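Local coordinates for acetyl-CoA hydrolase/transferase family protein (Porphyromonas gingivalis, PDB 2NVV) that probably transfers coenzyme A between acetyl-CoA and carboxylic acids, or hydrolyses acetyl-CoA, and binds zinc where its two subunits meet, at residues Asn374-Ser379 / His412-His417. Sequence-based numbering, arbitrary orientation.
Sequences NGIGGS and HDHSEH. With ZN (zinc ion), chain G; ZN (zinc ion), chain H.
His414 reaches Ser379 through one weak hydrogen bond: NE2 donates to OG at 2.9 Å, with an N-H...O angle of only 123°, although the hydroxyl lies in the ring plane, at its edge. Placed between its backbone N and carbonyl carbon (chi1 61°), Ser379 OG thus accepts from the imidazole and donates to the turn carbonyl: it lies in the plane of the Ile376 carbonyl, 2.6 Å from Ile376 O, within the type II' turn from Ile376 to Ser379. The apolar part falls to Ile376, whose extended side chain lays CD1 4.0 Å from Asp413 O, while CG1 approaches His414 obliquely.

Segment 412-417 also carries ligands of two zinc ions, one next to Asp413, one at its far end. Asp413 OD1 binds the first at 2.5 Å, with His411, two waters, and Glu416 and His417 of the second subunit; Thr365 and Ser364 hold OD2. The other site mirrors it, with His417 NE2 2.1 Å from its zinc, so the metals bridge the dimer.

Gly378, a predicted CoA-binding residue, is the N-cap of helix 379-385, and Ser379 lies near the predicted catalytic Glu284. Asp413 and His414 form a classic beta bulge opposite Ile362, tying loop 412-417 to strand 362-367.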
loop_
_atom_site.group_PDB
_atom_site.type_symbol
_atom_site.label_atom_id
_atom_site.label_comp_id
_atom_site.label_asym_id
_atom_site.label_seq_id
_atom_site.Cartn_x
_atom_site.Cartn_y
_atom_site.Cartn_z
ATOM N N ASN A 374 12.539 -14.132 2.431
ATOM C CA ASN A 374 13.477 -13.015 2.468
ATOM C C ASN A 374 12.819 -11.845 3.202
ATOM O O ASN A 374 13.244 -11.445 4.282
ATOM C CB ASN A 374 13.844 -12.582 1.048
ATOM C CG ASN A 374 14.781 -13.553 0.359
ATOM O OD1 ASN A 374 15.029 -13.442 -0.838
ATOM N ND2 ASN A 374 15.317 -14.500 1.112
ATOM N N GLY A 375 11.764 -11.309 2.603
ATOM C CA GLY A 375 11.050 -10.196 3.191
ATOM C C GLY A 375 10.222 -9.552 2.105
ATOM O O GLY A 375 10.493 -9.762 0.917
ATOM N N ILE A 376 9.218 -8.766 2.498
ATOM C CA ILE A 376 8.356 -8.113 1.519
ATOM C C ILE A 376 9.192 -7.204 0.624
ATOM O O ILE A 376 8.839 -6.954 -0.529
ATOM C CB ILE A 376 7.228 -7.295 2.196
ATOM C CG1 ILE A 376 6.227 -6.840 1.127
ATOM C CG2 ILE A 376 7.814 -6.088 2.924
ATOM C CD1 ILE A 376 4.972 -6.216 1.669
ATOM N N GLY A 377 10.316 -6.735 1.158
ATOM C CA GLY A 377 11.201 -5.872 0.394
ATOM C C GLY A 377 10.541 -4.589 -0.066
ATOM O O GLY A 377 9.820 -3.944 0.693
ATOM N N GLY A 378 10.803 -4.205 -1.309
ATOM C CA GLY A 378 10.210 -3.003 -1.857
ATOM C C GLY A 378 9.074 -3.324 -2.809
ATOM O O GLY A 378 8.583 -2.448 -3.501
ATOM N N SER A 379 8.643 -4.582 -2.850
ATOM C CA SER A 379 7.555 -4.975 -3.741
ATOM C C SER A 379 6.273 -4.231 -3.411
ATOM O O SER A 379 5.472 -3.962 -4.296
ATOM C CB SER A 379 7.311 -6.484 -3.675
ATOM O OG SER A 379 6.946 -6.886 -2.379
ATOM N N HIS A 412 -0.678 -13.286 2.741
ATOM C CA HIS A 412 -0.956 -12.142 1.885
ATOM C C HIS A 412 0.040 -10.995 2.035
ATOM O O HIS A 412 0.171 -10.402 3.100
ATOM C CB HIS A 412 -2.363 -11.603 2.156
ATOM C CG HIS A 412 -3.465 -12.562 1.821
ATOM N ND1 HIS A 412 -4.450 -12.273 0.897
ATOM C CD2 HIS A 412 -3.747 -13.796 2.298
ATOM C CE1 HIS A 412 -5.290 -13.289 0.817
ATOM N NE2 HIS A 412 -4.887 -14.227 1.656
ATOM N N ASP A 413 0.737 -10.687 0.945
ATOM C CA ASP A 413 1.682 -9.579 0.917
ATOM C C ASP A 413 1.130 -8.448 0.048
ATOM O O ASP A 413 1.361 -7.267 0.335
ATOM C CB ASP A 413 3.040 -10.042 0.397
ATOM C CG ASP A 413 3.820 -10.794 1.441
ATOM O OD1 ASP A 413 3.905 -10.286 2.575
ATOM O OD2 ASP A 413 4.354 -11.883 1.141
ATOM N N HIS A 414 0.396 -8.805 -1.007
ATOM C CA HIS A 414 -0.214 -7.808 -1.892
ATOM C C HIS A 414 -1.661 -8.208 -2.135
ATOM O O HIS A 414 -1.944 -9.375 -2.363
ATOM C CB HIS A 414 0.573 -7.722 -3.199
ATOM C CG HIS A 414 2.043 -7.535 -2.988
ATOM N ND1 HIS A 414 2.912 -8.596 -2.832
ATOM C CD2 HIS A 414 2.781 -6.416 -2.807
ATOM C CE1 HIS A 414 4.121 -8.138 -2.562
ATOM N NE2 HIS A 414 4.068 -6.818 -2.540
ATOM N N SER A 415 -2.574 -7.244 -2.073
ATOM C CA SER A 415 -3.988 -7.528 -2.243
ATOM C C SER A 415 -4.567 -7.274 -3.635
ATOM O O SER A 415 -3.949 -6.613 -4.484
ATOM C CB SER A 415 -4.806 -6.728 -1.237
ATOM O OG SER A 415 -5.037 -5.419 -1.714
ATOM N N GLU A 416 -5.773 -7.805 -3.836
ATOM C CA GLU A 416 -6.517 -7.680 -5.080
ATOM C C GLU A 416 -6.619 -6.232 -5.546
ATOM O O GLU A 416 -6.767 -5.965 -6.736
ATOM C CB GLU A 416 -7.931 -8.244 -4.886
ATOM C CG GLU A 416 -8.687 -7.644 -3.700
ATOM C CD GLU A 416 -10.147 -8.068 -3.664
ATOM O OE1 GLU A 416 -10.827 -7.829 -2.640
ATOM O OE2 GLU A 416 -10.619 -8.635 -4.668
ATOM N N HIS A 417 -6.543 -5.306 -4.599
ATOM C CA HIS A 417 -6.650 -3.879 -4.890
ATOM C C HIS A 417 -5.352 -3.279 -5.402
ATOM O O HIS A 417 -5.336 -2.155 -5.887
ATOM C CB HIS A 417 -7.069 -3.122 -3.628
ATOM C CG HIS A 417 -8.268 -3.703 -2.953
ATOM N ND1 HIS A 417 -9.533 -3.638 -3.496
ATOM C CD2 HIS A 417 -8.387 -4.416 -1.808
ATOM C CE1 HIS A 417 -10.380 -4.289 -2.721
ATOM N NE2 HIS A 417 -9.709 -4.771 -1.689
HETATM ZN ZN ZN G . -10.330 -6.411 -0.598
HETATM ZN ZN ZN H . 3.945 -10.331 5.058
HETATM O O HOH W 1 -8.106 -7.295 -0.370
HETATM O O HOH W 2 2.053 -9.280 4.812
HETATM O O HOH W 3 6.118 -11.329 5.022
#